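Local coordinates for protein chorismatase (Streptomyces hygroscopicus, PDB 4BPS) that hydrolyses chorismate to a dihydroxycyclohexadiene carboxylic acid and pyruvate, supplying a building block for the immunosuppressant polyketides FK506 and FK520, at residues G143-N148 / H327-R332; W138-G143 / T180-H185. All blocks are in the same frame, centred on the assembly; numbering follows the deposited sequence.

Contact 1: residues G143-N148 / H327-R332; sequences GINTTN and HTDIAR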
loop_
_atom_site.group_PDB
_atom_site.type_symbol
_atom_site.label_atom_id
_atom_site.label_comp_id
_atom_site.label_asym_id
_atom_site.label_seq_id
_atom_site.Cartn_x
_atom_site.Cartn_y
_atom_site.Cartn_z
ATOM N N GLY A 143 -8.005 14.027 -0.386
ATOM C CA GLY A 143 -7.573 15.328 -0.878
ATOM C C GLY A 143 -6.061 15.446 -0.936
ATOM O O GLY A 143 -5.508 16.496 -0.576
ATOM N N ILE A 144 -5.387 14.405 -1.416
ATOM C CA ILE A 144 -3.935 14.346 -1.359
ATOM C C ILE A 144 -3.239 15.540 -2.035
ATOM O O ILE A 144 -2.151 15.929 -1.599
ATOM C CB ILE A 144 -3.469 12.982 -1.960
ATOM C CG1 ILE A 144 -2.005 12.667 -1.632
ATOM C CG2 ILE A 144 -3.743 12.896 -3.472
ATOM C CD1 ILE A 144 -1.657 11.195 -1.907
ATOM N N ASN A 145 -3.848 16.130 -3.075
ATOM C CA ASN A 145 -3.255 17.293 -3.751
ATOM C C ASN A 145 -3.920 18.610 -3.379
ATOM O O ASN A 145 -3.586 19.652 -3.930
ATOM C CB ASN A 145 -3.303 17.123 -5.275
ATOM C CG ASN A 145 -2.631 15.861 -5.768
ATOM O OD1 ASN A 145 -3.173 15.195 -6.651
ATOM N ND2 ASN A 145 -1.453 15.535 -5.233
ATOM N N THR A 146 -4.886 18.566 -2.473
ATOM C CA THR A 146 -5.506 19.804 -2.005
ATOM C C THR A 146 -4.547 20.529 -1.060
ATOM O O THR A 146 -3.581 19.947 -0.573
ATOM C CB THR A 146 -6.848 19.561 -1.255
ATOM O OG1 THR A 146 -6.613 18.882 -0.017
ATOM C CG2 THR A 146 -7.861 18.798 -2.105
ATOM N N THR A 147 -4.837 21.801 -0.809
ATOM C CA THR A 147 -4.058 22.599 0.127
ATOM C C THR A 147 -4.741 22.599 1.485
ATOM O O THR A 147 -5.944 22.860 1.569
ATOM C CB THR A 147 -3.934 24.027 -0.398
ATOM O OG1 THR A 147 -3.431 23.994 -1.740
ATOM C CG2 THR A 147 -3.012 24.841 0.459
ATOM N N ASN A 148 -3.999 22.287 2.547
ATOM C CA ASN A 148 -4.592 22.229 3.881
ATOM C C ASN A 148 -4.834 23.642 4.455
ATOM O O ASN A 148 -4.561 24.648 3.787
ATOM C CB ASN A 148 -3.757 21.332 4.809
ATOM C CG ASN A 148 -2.489 21.991 5.314
ATOM O OD1 ASN A 148 -2.247 23.169 5.084
ATOM N ND2 ASN A 148 -1.696 21.237 6.053
ATOM N N HIS A 327 -10.394 5.187 -9.770
ATOM C CA HIS A 327 -10.299 6.559 -10.214
ATOM C C HIS A 327 -10.011 7.444 -9.008
ATOM O O HIS A 327 -10.931 7.684 -8.198
ATOM C CB HIS A 327 -11.603 6.959 -10.873
ATOM C CG HIS A 327 -11.641 8.387 -11.265
ATOM N ND1 HIS A 327 -12.798 9.128 -11.245
ATOM C CD2 HIS A 327 -10.645 9.225 -11.647
ATOM C CE1 HIS A 327 -12.516 10.361 -11.625
ATOM N NE2 HIS A 327 -11.219 10.447 -11.868
ATOM N N THR A 328 -8.769 7.895 -8.847
ATOM C CA THR A 328 -8.393 8.679 -7.679
ATOM C C THR A 328 -7.047 9.368 -7.949
ATOM O O THR A 328 -6.323 9.005 -8.871
ATOM C CB THR A 328 -8.344 7.771 -6.438
ATOM O OG1 THR A 328 -8.438 8.582 -5.260
ATOM C CG2 THR A 328 -7.076 6.911 -6.410
ATOM N N ASP A 329 -6.749 10.382 -7.148
ATOM C CA ASP A 329 -5.541 11.180 -7.333
ATOM C C ASP A 329 -4.274 10.488 -6.829
ATOM O O ASP A 329 -4.327 9.544 -6.027
ATOM C CB ASP A 329 -5.691 12.517 -6.620
ATOM C CG ASP A 329 -6.653 13.484 -7.323
ATOM O OD1 ASP A 329 -7.178 13.191 -8.402
ATOM O OD2 ASP A 329 -6.833 14.595 -6.815
ATOM N N ILE A 330 -3.136 10.973 -7.344
ATOM C CA ILE A 330 -1.822 10.435 -7.034
ATOM C C ILE A 330 -1.042 11.453 -6.164
ATOM O O ILE A 330 -1.402 12.634 -6.092
ATOM C CB ILE A 330 -1.030 10.150 -8.347
ATOM C CG1 ILE A 330 -1.953 9.604 -9.464
ATOM C CG2 ILE A 330 0.195 9.234 -8.075
ATOM C CD1 ILE A 330 -2.568 8.226 -9.208
ATOM N N ALA A 331 0.039 11.008 -5.512
ATOM C CA ALA A 331 0.752 11.840 -4.547
ATOM C C ALA A 331 1.282 13.158 -5.102
ATOM O O ALA A 331 1.394 14.114 -4.333
ATOM C CB ALA A 331 1.920 11.051 -3.948
ATOM N N ARG A 332 1.664 13.191 -6.391
ATOM C CA ARG A 332 2.007 14.452 -7.071
ATOM C C ARG A 332 0.934 14.754 -8.091
ATOM O O ARG A 332 0.484 13.847 -8.800
ATOM C CB ARG A 332 3.320 14.359 -7.853
ATOM C CG ARG A 332 4.503 13.950 -7.041
ATOM C CD ARG A 332 5.715 13.800 -7.916
ATOM N NE ARG A 332 6.841 13.333 -7.127
ATOM C CZ ARG A 332 8.010 12.985 -7.641
ATOM N NH1 ARG A 332 8.230 12.982 -8.973
ATOM N NH2 ARG A 332 8.973 12.603 -6.819
HETATM O O HOH W 1 -6.418 15.614 -4.349
#
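From loop 143-148, Asn145 reaches across with its amide and Ile144 with its branched hydrocarbon to loop 327-332. The amide nitrogen ND2 of Asn145 donates to Ile330 O at 3.0 Å, entering in the carbonyl plane with a C=O...N angle of 160°, although the acceptor sits somewhat off the amide's own plane. The planes of the Asn145 amide and the Asp329 carboxylate are turned 23° from each other, and Asn145 OD1 rests 3.7 Å from Asp329 CB. A water bridges the two residues: it accepts from Asn145 N at 2.9 Å and donates to Asp329 OD2 at 2.7 Å. Beyond the two loops, Arg301 binds Asn145 OD1 and Glu153 binds ND2, which helps to fix the amide's rotation. With an alanine here, Ile330 O would probably lose this donor, and Arg301 and Glu153 the amide they both bind. Ile144 brings two branches to bear. With CG1 anti to the backbone N (chi1 -166°) and the chain extended beyond it, CD1 reaches Ala331 CA at 3.6 Å, while CG2 lies against Asp329 CB at 3.7 Å. A type I beta turn from Gly143 to Thr146 shapes the first loop; Gly143 O accepts from both Thr146 N and Thr146 OG1, the hydroxyl bond being 2.7 Å long. Ala331 also lines the pocket that holds the bound benzoic acid derivative, and Ile330 packs beside the proton acceptor Glu338, making this a loop-loop contact at the wall of the chorismatase active site.

Contact 2: residues W138-G143 / T180-H185; sequences WNYVSG and TGIGAH. With 3EB (3-(2-carboxyethyl)benzoic acid), chain B.
Asn139 grips Thr180 O twice, with backbone N at 2.8 Å and side-chain ND2 at 3.0 Å, the two donors arriving from opposite faces of the carbonyl plane. Setting CG beside the backbone N (chi1 -51°) folds the amide back to make this second bond. ND2 also lies 3.7 Å from the ligand's OAD, while Gly181 N approaches ring atom CAN at 3.4 Å. A side chain on Gly181 would run into the ligand's carboxylate carbon, so the bare backbone forms part of the pocket wall. Parallel pairing continues through Ile182 N to Asn139 O, Val141 N to Ile182 O and Gly143 N to Ala184 O. Between the last two, Ala184 N donates to Val141 O from above its carbonyl plane. On the face bearing Tyr140, ring atom CD1 meets Ile182 CG2 at 3.4 Å.

In the next shell, Tyr119 holds Asn139 OD1, and Glu340 binds both Trp138 NE1 and Thr180 OG1. Strands 133-142 and 178-184 are the parallel pair of a beta-alpha-beta crossover whose helix 154-169 packs on Asn139 and Val141; strand 189-196 flanks 133-142 antiparallel, and Tyr299 of strand 296-300 covers Tyr140, Thr180 and Ile182.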
loop_
_atom_site.group_PDB
_atom_site.type_symbol
_atom_site.label_atom_id
_atom_site.label_comp_id
_atom_site.label_asym_id
_atom_site.label_seq_id
_atom_site.Cartn_x
_atom_site.Cartn_y
_atom_site.Cartn_z
ATOM N N TRP A 138 -0.192 0.952 3.567
ATOM C CA TRP A 138 -0.968 1.719 2.594
ATOM C C TRP A 138 -1.506 2.952 3.302
ATOM O O TRP A 138 -1.935 2.876 4.456
ATOM C CB TRP A 138 -2.161 0.940 2.069
ATOM C CG TRP A 138 -1.882 -0.275 1.222
ATOM C CD1 TRP A 138 -1.969 -0.351 -0.136
ATOM C CD2 TRP A 138 -1.540 -1.610 1.686
ATOM N NE1 TRP A 138 -1.720 -1.643 -0.551
ATOM C CE2 TRP A 138 -1.440 -2.428 0.538
ATOM C CE3 TRP A 138 -1.327 -2.187 2.943
ATOM C CZ2 TRP A 138 -1.146 -3.798 0.608
ATOM C CZ3 TRP A 138 -1.033 -3.542 3.012
ATOM C CH2 TRP A 138 -0.953 -4.334 1.849
ATOM N N ASN A 139 -1.532 4.058 2.571
ATOM C CA ASN A 139 -2.059 5.332 3.059
ATOM C C ASN A 139 -3.028 5.866 2.015
ATOM O O ASN A 139 -2.629 6.185 0.892
ATOM C CB ASN A 139 -0.931 6.355 3.273
ATOM C CG ASN A 139 0.204 5.794 4.103
ATOM O OD1 ASN A 139 0.120 5.772 5.324
ATOM N ND2 ASN A 139 1.268 5.313 3.437
ATOM N N TYR A 140 -4.299 5.938 2.411
ATOM C CA TYR A 140 -5.377 6.456 1.548
ATOM C C TYR A 140 -5.694 7.846 2.090
ATOM O O TYR A 140 -6.255 7.971 3.183
ATOM C CB TYR A 140 -6.583 5.529 1.581
ATOM C CG TYR A 140 -6.243 4.115 1.113
ATOM C CD1 TYR A 140 -6.057 3.852 -0.241
ATOM C CD2 TYR A 140 -6.084 3.062 2.006
ATOM C CE1 TYR A 140 -5.750 2.593 -0.696
ATOM C CE2 TYR A 140 -5.774 1.784 1.567
ATOM C CZ TYR A 140 -5.611 1.549 0.210
ATOM O OH TYR A 140 -5.311 0.317 -0.294
ATOM N N VAL A 141 -5.281 8.876 1.341
ATOM C CA VAL A 141 -5.173 10.247 1.843
ATOM C C VAL A 141 -6.219 11.108 1.155
ATOM O O VAL A 141 -6.059 11.459 -0.012
ATOM C CB VAL A 141 -3.742 10.791 1.593
ATOM C CG1 VAL A 141 -3.608 12.239 2.103
ATOM C CG2 VAL A 141 -2.677 9.896 2.248
ATOM N N SER A 142 -7.281 11.467 1.874
ATOM C CA SER A 142 -8.315 12.311 1.319
ATOM C C SER A 142 -7.764 13.673 0.868
ATOM O O SER A 142 -7.129 14.392 1.635
ATOM C CB SER A 142 -9.373 12.550 2.357
ATOM O OG SER A 142 -10.373 13.412 1.856
ATOM N N GLY A 143 -8.005 14.027 -0.386
ATOM C CA GLY A 143 -7.573 15.328 -0.878
ATOM C C GLY A 143 -6.061 15.446 -0.936
ATOM O O GLY A 143 -5.508 16.496 -0.576
ATOM N N THR A 180 2.047 2.477 -0.309
ATOM C CA THR A 180 1.209 3.255 -1.213
ATOM C C THR A 180 0.841 4.549 -0.515
ATOM O O THR A 180 0.521 4.525 0.678
ATOM C CB THR A 180 -0.057 2.482 -1.541
ATOM O OG1 THR A 180 0.330 1.317 -2.273
ATOM C CG2 THR A 180 -1.068 3.295 -2.345
ATOM N N GLY A 181 0.892 5.665 -1.254
ATOM C CA GLY A 181 0.441 6.971 -0.783
ATOM C C GLY A 181 -0.453 7.539 -1.868
ATOM O O GLY A 181 0.040 8.076 -2.863
ATOM N N ILE A 182 -1.764 7.388 -1.712
ATOM C CA ILE A 182 -2.675 7.598 -2.828
ATOM C C ILE A 182 -3.873 8.399 -2.343
ATOM O O ILE A 182 -4.161 8.406 -1.141
ATOM C CB ILE A 182 -3.089 6.206 -3.415
ATOM C CG1 ILE A 182 -3.563 6.330 -4.850
ATOM C CG2 ILE A 182 -4.132 5.499 -2.515
ATOM C CD1 ILE A 182 -2.424 6.579 -5.809
ATOM N N GLY A 183 -4.573 9.073 -3.256
ATOM C CA GLY A 183 -5.699 9.908 -2.866
ATOM C C GLY A 183 -6.945 9.128 -2.511
ATOM O O GLY A 183 -7.145 7.971 -2.891
ATOM N N ALA A 184 -7.800 9.817 -1.773
ATOM C CA ALA A 184 -9.183 9.409 -1.579
ATOM C C ALA A 184 -10.068 10.645 -1.769
ATOM O O ALA A 184 -9.614 11.782 -1.632
ATOM C CB ALA A 184 -9.378 8.797 -0.179
ATOM N N HIS A 185 -11.356 10.406 -2.010
ATOM C CA HIS A 185 -12.288 11.486 -2.310
ATOM C C HIS A 185 -13.042 11.983 -1.069
ATOM O O HIS A 185 -13.902 12.853 -1.185
ATOM C CB HIS A 185 -13.297 11.044 -3.370
ATOM C CG HIS A 185 -12.655 10.612 -4.652
ATOM N ND1 HIS A 185 -12.316 11.502 -5.647
ATOM C CD2 HIS A 185 -12.236 9.390 -5.070
ATOM C CE1 HIS A 185 -11.737 10.836 -6.638
ATOM N NE2 HIS A 185 -11.669 9.558 -6.307
HETATM C C 3EB B . 6.838 7.987 -5.784
HETATM O O 3EB B . 7.319 8.819 -5.008
HETATM C CA 3EB B . 5.390 8.012 -6.184
HETATM O OAB 3EB B . 4.165 8.328 0.194
HETATM O OAD 3EB B . 3.731 6.229 0.767
HETATM C CAE 3EB B . 4.571 5.872 -4.177
HETATM C CAF 3EB B . 4.490 4.929 -3.159
HETATM C CAG 3EB B . 4.437 7.232 -3.895
HETATM C CAH 3EB B . 4.264 5.325 -1.852
HETATM C CAL 3EB B . 3.989 7.132 -0.116
HETATM C CAM 3EB B . 4.231 7.615 -2.569
HETATM C CAN 3EB B . 4.161 6.677 -1.539
HETATM O OXT 3EB B . 7.556 7.077 -6.351
HETATM C C2 3EB B . 4.460 8.291 -4.985
#

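From the N terminus, strand 133-142 supplies the first half of contact 2, and the chain runs on through Gly143, which belongs to a segment of each contact, into the loop that opens contact 1. Helix 154-169 follows, and residues 180-185 then close contact 2 across a short crossover. Contact 1 closes much later, when 327-332 returns after strand 323-327, so the two closures cross. The longer one ties the sheet containing 133-142 to the later sheet containing strands 323-327 and 337-343. Contacts 1 and 2 also touch directly: His327 O and His185 NE2, and Thr328 OG1 and Gly183 O, are probable hydrogen bonds. The pair illustrates how local strand pairing and a distant loop both contribute to one ligand pocket.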